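Local coordinates for PaaA (Enterobacter agglomerans, PDB 5FF5), which probably adenylates a carboxylate of the precursor peptide, as E1-like ThiF-family enzymes do, on the way to the bicyclic core of pantocin A, at residues A152-D165 and I195-E209. Numbering follows the deposited sequence.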
ATOM      1  N   ALA A 152      12.961   0.623  -0.236  1.00 42.09           N
ATOM      2  CA  ALA A 152      13.934   0.106  -1.189  1.00 45.59           C
ATOM      3  C   ALA A 152      13.425   0.318  -2.622  1.00 48.65           C
ATOM      4  O   ALA A 152      14.167   0.780  -3.502  1.00 44.33           O
ATOM      5  CB  ALA A 152      14.217  -1.362  -0.924  1.00 43.04           C
HETATM    6  N   MSE A 153      12.153  -0.009  -2.846  1.00 44.97           N
HETATM    7  CA  MSE A 153      11.545   0.164  -4.159  1.00 46.66           C
HETATM    8  C   MSE A 153      11.611   1.628  -4.612  1.00 49.38           C
HETATM    9  O   MSE A 153      11.801   1.922  -5.798  1.00 43.73           O
HETATM   10  CB  MSE A 153      10.094  -0.324  -4.152  1.00 44.73           C
HETATM   11  CG  MSE A 153       9.935  -1.807  -3.857  1.00 54.03           C
HETATM   12 SE   MSE A 153       8.058  -2.411  -3.716  1.00 48.52          SE
HETATM   13  CE  MSE A 153       7.872  -3.226  -5.479  1.00 57.41           C
ATOM     14  N   SER A 154      11.477   2.539  -3.658  1.00 46.71           N
ATOM     15  CA  SER A 154      11.364   3.946  -3.966  1.00 42.09           C
ATOM     16  C   SER A 154      12.728   4.567  -4.254  1.00 48.91           C
ATOM     17  O   SER A 154      12.828   5.752  -4.599  1.00 46.03           O
ATOM     18  CB  SER A 154      10.686   4.644  -2.813  1.00 42.09           C
ATOM     19  OG  SER A 154       9.382   4.119  -2.681  1.00 42.09           O
ATOM     20  N   GLY A 155      13.779   3.761  -4.128  1.00 44.49           N
ATOM     21  CA  GLY A 155      15.107   4.234  -4.436  1.00 42.09           C
ATOM     22  C   GLY A 155      15.819   4.881  -3.269  1.00 42.09           C
ATOM     23  O   GLY A 155      16.676   5.721  -3.489  1.00 49.79           O
ATOM     24  N   ILE A 156      15.450   4.533  -2.037  1.00 44.42           N
ATOM     25  CA  ILE A 156      16.194   4.986  -0.850  1.00 44.92           C
ATOM     26  C   ILE A 156      17.664   4.642  -1.013  1.00 42.09           C
ATOM     27  O   ILE A 156      18.013   3.611  -1.578  1.00 42.09           O
ATOM     28  CB  ILE A 156      15.688   4.338   0.462  1.00 42.17           C
ATOM     29  CG1 ILE A 156      15.864   5.285   1.639  1.00 42.09           C
ATOM     30  CG2 ILE A 156      16.371   3.007   0.725  1.00 42.09           C
ATOM     31  CD1 ILE A 156      14.847   6.393   1.662  1.00 42.55           C
ATOM     32  N   GLY A 157      18.537   5.522  -0.564  1.00 42.09           N
ATOM     33  CA  GLY A 157      19.953   5.281  -0.765  1.00 45.16           C
ATOM     34  C   GLY A 157      20.509   4.069  -0.027  1.00 42.09           C
ATOM     35  O   GLY A 157      21.087   3.175  -0.638  1.00 42.09           O
ATOM     36  N   THR A 158      20.347   4.054   1.295  1.00 48.70           N
ATOM     37  CA  THR A 158      20.892   2.998   2.139  1.00 42.09           C
ATOM     38  C   THR A 158      19.892   2.597   3.217  1.00 42.09           C
ATOM     39  O   THR A 158      19.202   3.439   3.789  1.00 43.55           O
ATOM     40  CB  THR A 158      22.196   3.425   2.810  1.00 46.95           C
ATOM     41  OG1 THR A 158      23.101   3.935   1.827  1.00 50.63           O
ATOM     42  CG2 THR A 158      22.824   2.251   3.542  1.00 50.09           C
ATOM     43  N   LEU A 159      19.835   1.309   3.512  1.00 42.20           N
ATOM     44  CA  LEU A 159      18.983   0.812   4.573  1.00 43.80           C
ATOM     45  C   LEU A 159      19.813   0.193   5.672  1.00 49.13           C
ATOM     46  O   LEU A 159      20.639  -0.663   5.393  1.00 51.41           O
ATOM     47  CB  LEU A 159      17.983  -0.212   4.026  1.00 48.13           C
ATOM     48  CG  LEU A 159      16.711   0.308   3.341  1.00 48.35           C
ATOM     49  CD1 LEU A 159      15.875  -0.853   2.873  1.00 51.41           C
ATOM     50  CD2 LEU A 159      15.892   1.173   4.280  1.00 42.09           C
ATOM     51  N   ARG A 160      19.622   0.656   6.908  1.00 52.72           N
ATOM     52  CA  ARG A 160      20.232   0.021   8.077  1.00 48.86           C
ATOM     53  C   ARG A 160      19.190  -0.790   8.798  1.00 52.69           C
ATOM     54  O   ARG A 160      18.274  -0.217   9.377  1.00 52.17           O
ATOM     55  CB  ARG A 160      20.797   1.037   9.064  1.00 48.61           C
ATOM     56  CG  ARG A 160      21.791   2.001   8.495  1.00 59.56           C
ATOM     57  CD  ARG A 160      22.310   2.941   9.573  1.00 54.26           C
ATOM     58  NE  ARG A 160      23.296   2.312  10.446  1.00 53.86           N
ATOM     59  CZ  ARG A 160      24.588   2.208  10.154  1.00 55.70           C
ATOM     60  NH1 ARG A 160      25.044   2.683   9.000  1.00 49.17           N
ATOM     61  NH2 ARG A 160      25.422   1.632  11.014  1.00 53.28           N
ATOM     62  N   LEU A 161      19.323  -2.113   8.779  1.00 59.01           N
ATOM     63  CA  LEU A 161      18.338  -2.971   9.427  1.00 50.09           C
ATOM     64  C   LEU A 161      18.914  -3.488  10.729  1.00 54.15           C
ATOM     65  O   LEU A 161      20.034  -3.983  10.750  1.00 54.79           O
ATOM     66  CB  LEU A 161      17.935  -4.138   8.534  1.00 43.72           C
ATOM     67  CG  LEU A 161      17.552  -3.814   7.101  1.00 42.09           C
ATOM     68  CD1 LEU A 161      17.296  -5.117   6.409  1.00 45.30           C
ATOM     69  CD2 LEU A 161      16.327  -2.926   7.073  1.00 42.09           C
ATOM     70  N   ILE A 162      18.129  -3.393  11.801  1.00 58.01           N
ATOM     71  CA  ILE A 162      18.552  -3.790  13.141  1.00 49.31           C
ATOM     72  C   ILE A 162      17.613  -4.847  13.694  1.00 42.09           C
ATOM     73  O   ILE A 162      16.470  -4.544  13.991  1.00 47.18           O
ATOM     74  CB  ILE A 162      18.531  -2.574  14.112  1.00 46.17           C
ATOM     75  CG1 ILE A 162      19.013  -1.298  13.420  1.00 43.76           C
ATOM     76  CG2 ILE A 162      19.264  -2.879  15.391  1.00 44.45           C
ATOM     77  CD1 ILE A 162      20.233  -1.488  12.566  1.00 48.89           C
ATOM     78  N   ASP A 163      18.083  -6.071  13.877  1.00 42.09           N
ATOM     79  CA  ASP A 163      17.203  -7.109  14.398  1.00 42.09           C
ATOM     80  C   ASP A 163      17.916  -8.410  14.775  1.00 59.05           C
ATOM     81  O   ASP A 163      18.796  -8.895  14.054  1.00 55.63           O
ATOM     82  CB  ASP A 163      16.121  -7.395  13.367  1.00 51.72           C
ATOM     83  CG  ASP A 163      15.004  -8.250  13.909  1.00 59.00           C
ATOM     84  OD1 ASP A 163      15.230  -9.472  14.081  1.00 60.43           O
ATOM     85  OD2 ASP A 163      13.902  -7.702  14.150  1.00 54.09           O
ATOM     86  N   GLY A 164      17.514  -8.990  15.902  1.00 61.44           N
ATOM     87  CA  GLY A 164      18.149 -10.200  16.390  1.00 54.80           C
ATOM     88  C   GLY A 164      17.357 -11.483  16.187  1.00 58.83           C
ATOM     89  O   GLY A 164      17.757 -12.543  16.684  1.00 50.26           O
ATOM     90  N   ASP A 165      16.228 -11.398  15.477  1.00 55.79           N
ATOM     91  CA  ASP A 165      15.382 -12.581  15.280  1.00 50.85           C
ATOM     92  C   ASP A 165      15.711 -13.408  14.060  1.00 52.55           C
ATOM     93  O   ASP A 165      16.500 -13.020  13.193  1.00 54.94           O
ATOM     94  CB  ASP A 165      13.913 -12.208  15.175  1.00 55.02           C
ATOM     95  CG  ASP A 165      13.243 -12.086  16.513  1.00 66.81           C
ATOM     96  OD1 ASP A 165      13.769 -12.669  17.487  1.00 71.41           O
ATOM     97  OD2 ASP A 165      12.162 -11.444  16.573  1.00 75.21           O
ATOM     98  N   ILE A 195      15.711  -7.591  -0.374  1.00 49.68           N
ATOM     99  CA  ILE A 195      15.774  -6.204  -0.790  1.00 42.09           C
ATOM    100  C   ILE A 195      16.601  -6.082  -2.040  1.00 46.14           C
ATOM    101  O   ILE A 195      16.286  -5.312  -2.934  1.00 50.98           O
ATOM    102  CB  ILE A 195      16.347  -5.311   0.296  1.00 42.09           C
ATOM    103  CG1 ILE A 195      15.276  -5.073   1.353  1.00 45.29           C
ATOM    104  CG2 ILE A 195      16.786  -3.992  -0.290  1.00 42.09           C
ATOM    105  CD1 ILE A 195      15.652  -4.068   2.380  1.00 46.64           C
ATOM    106  N   LEU A 196      17.668  -6.857  -2.113  1.00 47.70           N
ATOM    107  CA  LEU A 196      18.572  -6.731  -3.234  1.00 46.01           C
ATOM    108  C   LEU A 196      18.003  -7.388  -4.497  1.00 48.24           C
ATOM    109  O   LEU A 196      18.392  -7.027  -5.602  1.00 57.80           O
ATOM    110  CB  LEU A 196      19.951  -7.273  -2.843  1.00 51.05           C
ATOM    111  CG  LEU A 196      20.505  -6.408  -1.669  1.00 49.54           C
ATOM    112  CD1 LEU A 196      21.803  -6.917  -1.063  1.00 42.09           C
ATOM    113  CD2 LEU A 196      20.648  -4.923  -2.027  1.00 42.09           C
ATOM    114  N   ALA A 197      17.063  -8.320  -4.350  1.00 51.56           N
ATOM    115  CA  ALA A 197      16.376  -8.890  -5.521  1.00 42.09           C
ATOM    116  C   ALA A 197      15.448  -7.865  -6.142  1.00 49.64           C
ATOM    117  O   ALA A 197      15.295  -7.803  -7.364  1.00 60.17           O
ATOM    118  CB  ALA A 197      15.599 -10.115  -5.149  1.00 42.09           C
ATOM    119  N   TYR A 198      14.845  -7.048  -5.291  1.00 47.92           N
ATOM    120  CA  TYR A 198      13.948  -5.994  -5.727  1.00 45.83           C
ATOM    121  C   TYR A 198      14.693  -4.796  -6.311  1.00 50.35           C
ATOM    122  O   TYR A 198      14.368  -4.334  -7.401  1.00 49.63           O
ATOM    123  CB  TYR A 198      13.069  -5.543  -4.561  1.00 42.09           C
ATOM    124  CG  TYR A 198      11.867  -6.413  -4.391  1.00 49.65           C
ATOM    125  CD1 TYR A 198      11.846  -7.432  -3.453  1.00 50.51           C
ATOM    126  CD2 TYR A 198      10.755  -6.245  -5.200  1.00 60.43           C
ATOM    127  CE1 TYR A 198      10.739  -8.249  -3.309  1.00 49.17           C
ATOM    128  CE2 TYR A 198       9.647  -7.057  -5.069  1.00 59.48           C
ATOM    129  CZ  TYR A 198       9.640  -8.055  -4.120  1.00 54.79           C
ATOM    130  OH  TYR A 198       8.524  -8.849  -4.001  1.00 59.53           O
ATOM    131  N   ASN A 199      15.676  -4.283  -5.574  1.00 49.02           N
ATOM    132  CA  ASN A 199      16.406  -3.100  -5.999  1.00 42.09           C
ATOM    133  C   ASN A 199      17.872  -3.241  -5.639  1.00 44.04           C
ATOM    134  O   ASN A 199      18.256  -3.096  -4.493  1.00 52.32           O
ATOM    135  CB  ASN A 199      15.815  -1.846  -5.361  1.00 42.09           C
ATOM    136  CG  ASN A 199      16.360  -0.570  -5.965  1.00 42.09           C
ATOM    137  OD1 ASN A 199      17.341  -0.593  -6.711  1.00 42.09           O
ATOM    138  ND2 ASN A 199      15.761   0.562  -5.597  1.00 42.09           N
ATOM    139  N   GLU A 200      18.685  -3.514  -6.643  1.00 50.05           N
ATOM    140  CA  GLU A 200      20.099  -3.816  -6.508  1.00 42.09           C
ATOM    141  C   GLU A 200      20.905  -2.545  -6.234  1.00 48.60           C
ATOM    142  O   GLU A 200      22.096  -2.600  -5.983  1.00 44.93           O
ATOM    143  CB  GLU A 200      20.544  -4.479  -7.808  1.00 50.67           C
ATOM    144  CG  GLU A 200      21.983  -4.880  -7.980  1.00 63.95           C
ATOM    145  CD  GLU A 200      22.213  -5.547  -9.355  1.00 76.26           C
ATOM    146  OE1 GLU A 200      21.260  -6.161  -9.904  1.00 64.66           O
ATOM    147  OE2 GLU A 200      23.334  -5.421  -9.904  1.00 73.83           O
ATOM    148  N   ASN A 201      20.251  -1.391  -6.298  1.00 48.99           N
ATOM    149  CA  ASN A 201      20.938  -0.120  -6.092  1.00 46.04           C
ATOM    150  C   ASN A 201      20.938   0.356  -4.652  1.00 50.45           C
ATOM    151  O   ASN A 201      21.611   1.327  -4.308  1.00 52.23           O
ATOM    152  CB  ASN A 201      20.308   0.953  -6.967  1.00 45.94           C
ATOM    153  CG  ASN A 201      20.205   0.530  -8.392  1.00 49.88           C
ATOM    154  OD1 ASN A 201      19.261   0.877  -9.089  1.00 58.77           O
ATOM    155  ND2 ASN A 201      21.163  -0.267  -8.835  1.00 61.01           N
ATOM    156  N   VAL A 202      20.159  -0.320  -3.821  1.00 42.09           N
ATOM    157  CA  VAL A 202      20.103  -0.017  -2.404  1.00 43.24           C
ATOM    158  C   VAL A 202      21.214  -0.731  -1.621  1.00 48.87           C
ATOM    159  O   VAL A 202      21.396  -1.939  -1.772  1.00 51.04           O
ATOM    160  CB  VAL A 202      18.754  -0.420  -1.833  1.00 48.29           C
ATOM    161  CG1 VAL A 202      18.697  -0.108  -0.338  1.00 45.65           C
ATOM    162  CG2 VAL A 202      17.677   0.309  -2.565  1.00 43.75           C
ATOM    163  N   HIS A 203      21.966   0.006  -0.805  1.00 50.72           N
ATOM    164  CA  HIS A 203      22.980  -0.608   0.058  1.00 47.17           C
ATOM    165  C   HIS A 203      22.336  -1.027   1.359  1.00 42.09           C
ATOM    166  O   HIS A 203      21.693  -0.222   2.019  1.00 45.95           O
ATOM    167  CB  HIS A 203      24.133   0.358   0.365  1.00 42.09           C
ATOM    168  CG  HIS A 203      24.760   0.957  -0.851  1.00 61.10           C
ATOM    169  ND1 HIS A 203      24.648   2.295  -1.165  1.00 73.85           N
ATOM    170  CD2 HIS A 203      25.487   0.396  -1.847  1.00 72.08           C
ATOM    171  CE1 HIS A 203      25.283   2.536  -2.299  1.00 77.48           C
ATOM    172  NE2 HIS A 203      25.800   1.401  -2.734  1.00 83.96           N
ATOM    173  N   VAL A 204      22.547  -2.266   1.770  1.00 46.91           N
ATOM    174  CA  VAL A 204      21.957  -2.709   3.025  1.00 49.03           C
ATOM    175  C   VAL A 204      23.016  -3.083   4.088  1.00 45.05           C
ATOM    176  O   VAL A 204      23.852  -3.974   3.909  1.00 42.09           O
ATOM    177  CB  VAL A 204      21.008  -3.883   2.788  1.00 42.09           C
ATOM    178  CG1 VAL A 204      20.364  -4.298   4.094  1.00 48.74           C
ATOM    179  CG2 VAL A 204      19.965  -3.490   1.793  1.00 42.09           C
ATOM    180  N   GLU A 205      22.943  -2.381   5.209  1.00 49.81           N
ATOM    181  CA  GLU A 205      23.813  -2.614   6.351  1.00 48.82           C
ATOM    182  C   GLU A 205      22.984  -3.306   7.412  1.00 50.74           C
ATOM    183  O   GLU A 205      21.939  -2.789   7.838  1.00 48.96           O
ATOM    184  CB  GLU A 205      24.386  -1.294   6.867  1.00 42.09           C
ATOM    185  CG  GLU A 205      25.265  -0.590   5.852  1.00 42.49           C
ATOM    186  CD  GLU A 205      25.556   0.859   6.209  1.00 61.83           C
ATOM    187  OE1 GLU A 205      25.143   1.296   7.300  1.00 64.66           O
ATOM    188  OE2 GLU A 205      26.184   1.577   5.393  1.00 70.65           O
ATOM    189  N   THR A 206      23.454  -4.472   7.844  1.00 47.51           N
ATOM    190  CA  THR A 206      22.652  -5.327   8.704  1.00 51.24           C
ATOM    191  C   THR A 206      23.308  -5.534  10.064  1.00 47.70           C
ATOM    192  O   THR A 206      24.511  -5.682  10.171  1.00 49.00           O
ATOM    193  CB  THR A 206      22.394  -6.692   8.055  1.00 55.21           C
ATOM    194  OG1 THR A 206      23.640  -7.324   7.711  1.00 51.07           O
ATOM    195  CG2 THR A 206      21.496  -6.514   6.823  1.00 47.86           C
ATOM    196  N   PHE A 207      22.507  -5.462  11.110  1.00 47.52           N
ATOM    197  CA  PHE A 207      23.005  -5.713  12.436  1.00 42.09           C
ATOM    198  C   PHE A 207      22.203  -6.801  13.125  1.00 48.21           C
ATOM    199  O   PHE A 207      21.107  -6.569  13.605  1.00 43.66           O
ATOM    200  CB  PHE A 207      22.982  -4.425  13.227  1.00 42.09           C
ATOM    201  CG  PHE A 207      23.801  -3.352  12.603  1.00 52.12           C
ATOM    202  CD1 PHE A 207      25.159  -3.266  12.854  1.00 53.64           C
ATOM    203  CD2 PHE A 207      23.229  -2.446  11.734  1.00 47.18           C
ATOM    204  CE1 PHE A 207      25.921  -2.283  12.263  1.00 51.47           C
ATOM    205  CE2 PHE A 207      23.996  -1.460  11.143  1.00 45.07           C
ATOM    206  CZ  PHE A 207      25.335  -1.381  11.403  1.00 42.89           C
ATOM    207  N   PHE A 208      22.789  -7.985  13.227  1.00 55.47           N
ATOM    208  CA  PHE A 208      22.075  -9.081  13.836  1.00 51.26           C
ATOM    209  C   PHE A 208      22.146  -8.934  15.336  1.00 54.45           C
ATOM    210  O   PHE A 208      22.993  -9.544  15.981  1.00 50.60           O
ATOM    211  CB  PHE A 208      22.630 -10.428  13.391  1.00 48.49           C
ATOM    212  CG  PHE A 208      21.938 -11.588  14.026  1.00 53.18           C
ATOM    213  CD1 PHE A 208      20.564 -11.570  14.193  1.00 57.04           C
ATOM    214  CD2 PHE A 208      22.638 -12.716  14.408  1.00 49.88           C
ATOM    215  CE1 PHE A 208      19.907 -12.634  14.776  1.00 51.09           C
ATOM    216  CE2 PHE A 208      21.980 -13.784  14.983  1.00 46.66           C
ATOM    217  CZ  PHE A 208      20.609 -13.740  15.168  1.00 45.43           C
ATOM    218  N   GLU A 209      21.283  -8.072  15.870  1.00 52.91           N
ATOM    219  CA  GLU A 209      21.204  -7.835  17.305  1.00 50.15           C
ATOM    220  C   GLU A 209      19.948  -7.053  17.640  1.00 52.69           C
ATOM    221  O   GLU A 209      19.421  -6.364  16.782  1.00 58.39           O
ATOM    222  CB  GLU A 209      22.419  -7.055  17.757  1.00 49.55           C
ATOM    223  CG  GLU A 209      22.391  -5.596  17.332  1.00 50.35           C
ATOM    224  CD  GLU A 209      23.618  -4.828  17.807  1.00 63.56           C
ATOM    225  OE1 GLU A 209      24.658  -4.916  17.114  1.00 59.43           O
ATOM    226  OE2 GLU A 209      23.557  -4.171  18.881  1.00 64.66           O
TER
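Six backbone hydrogen bonds join strands 158-162 and 203-207, and the residues flanking the first, Gly157 and Asp163, as parallel neighbours, running from His203 N on Gly157 O to Asp163 N on Phe207 O; Leu159 N lies 2.8 Å from His203 O. Beyond this ladder, Asn199 ND2 hydrogen-bonds Ala152 O at 2.6 Å. Its CG lies anti to the backbone N (chi1 -169°), which carries the amide toward the end of helix 142-153, where Ala152 O also accepts Gly155 N of the Schellman motif on the opposite face of its carbonyl plane. ND2 also hydrogen-bonds Tyr106 OH. Arg160 and Glu205 approach as a probable salt bridge of doubtful geometry; Arg160 NE hydrogen-bonds Leu221 O.

The connection through helix 187-198 is a right-handed beta-alpha-beta crossover, as in a Rossmann-type fold, with 203-207 an outermost strand of the mixed sheet within this chain. Asp163 OD2 hydrogen-bonds Met140 N in the probable glycine-rich nucleotide loop.

On the face carrying Leu159, Leu161 and Val204, Leu159 CD1 meets Ile195 CD1 and Leu161 CD1 lies 3.9 Å from Val204 CG1. Ala152 CB abuts Ile195 CG2 at 3.7 Å, joining helices 142-153 and 187-198, while on the Ile162 and Phe207 face Ile162 CD1 approaches the Phe207 ring obliquely.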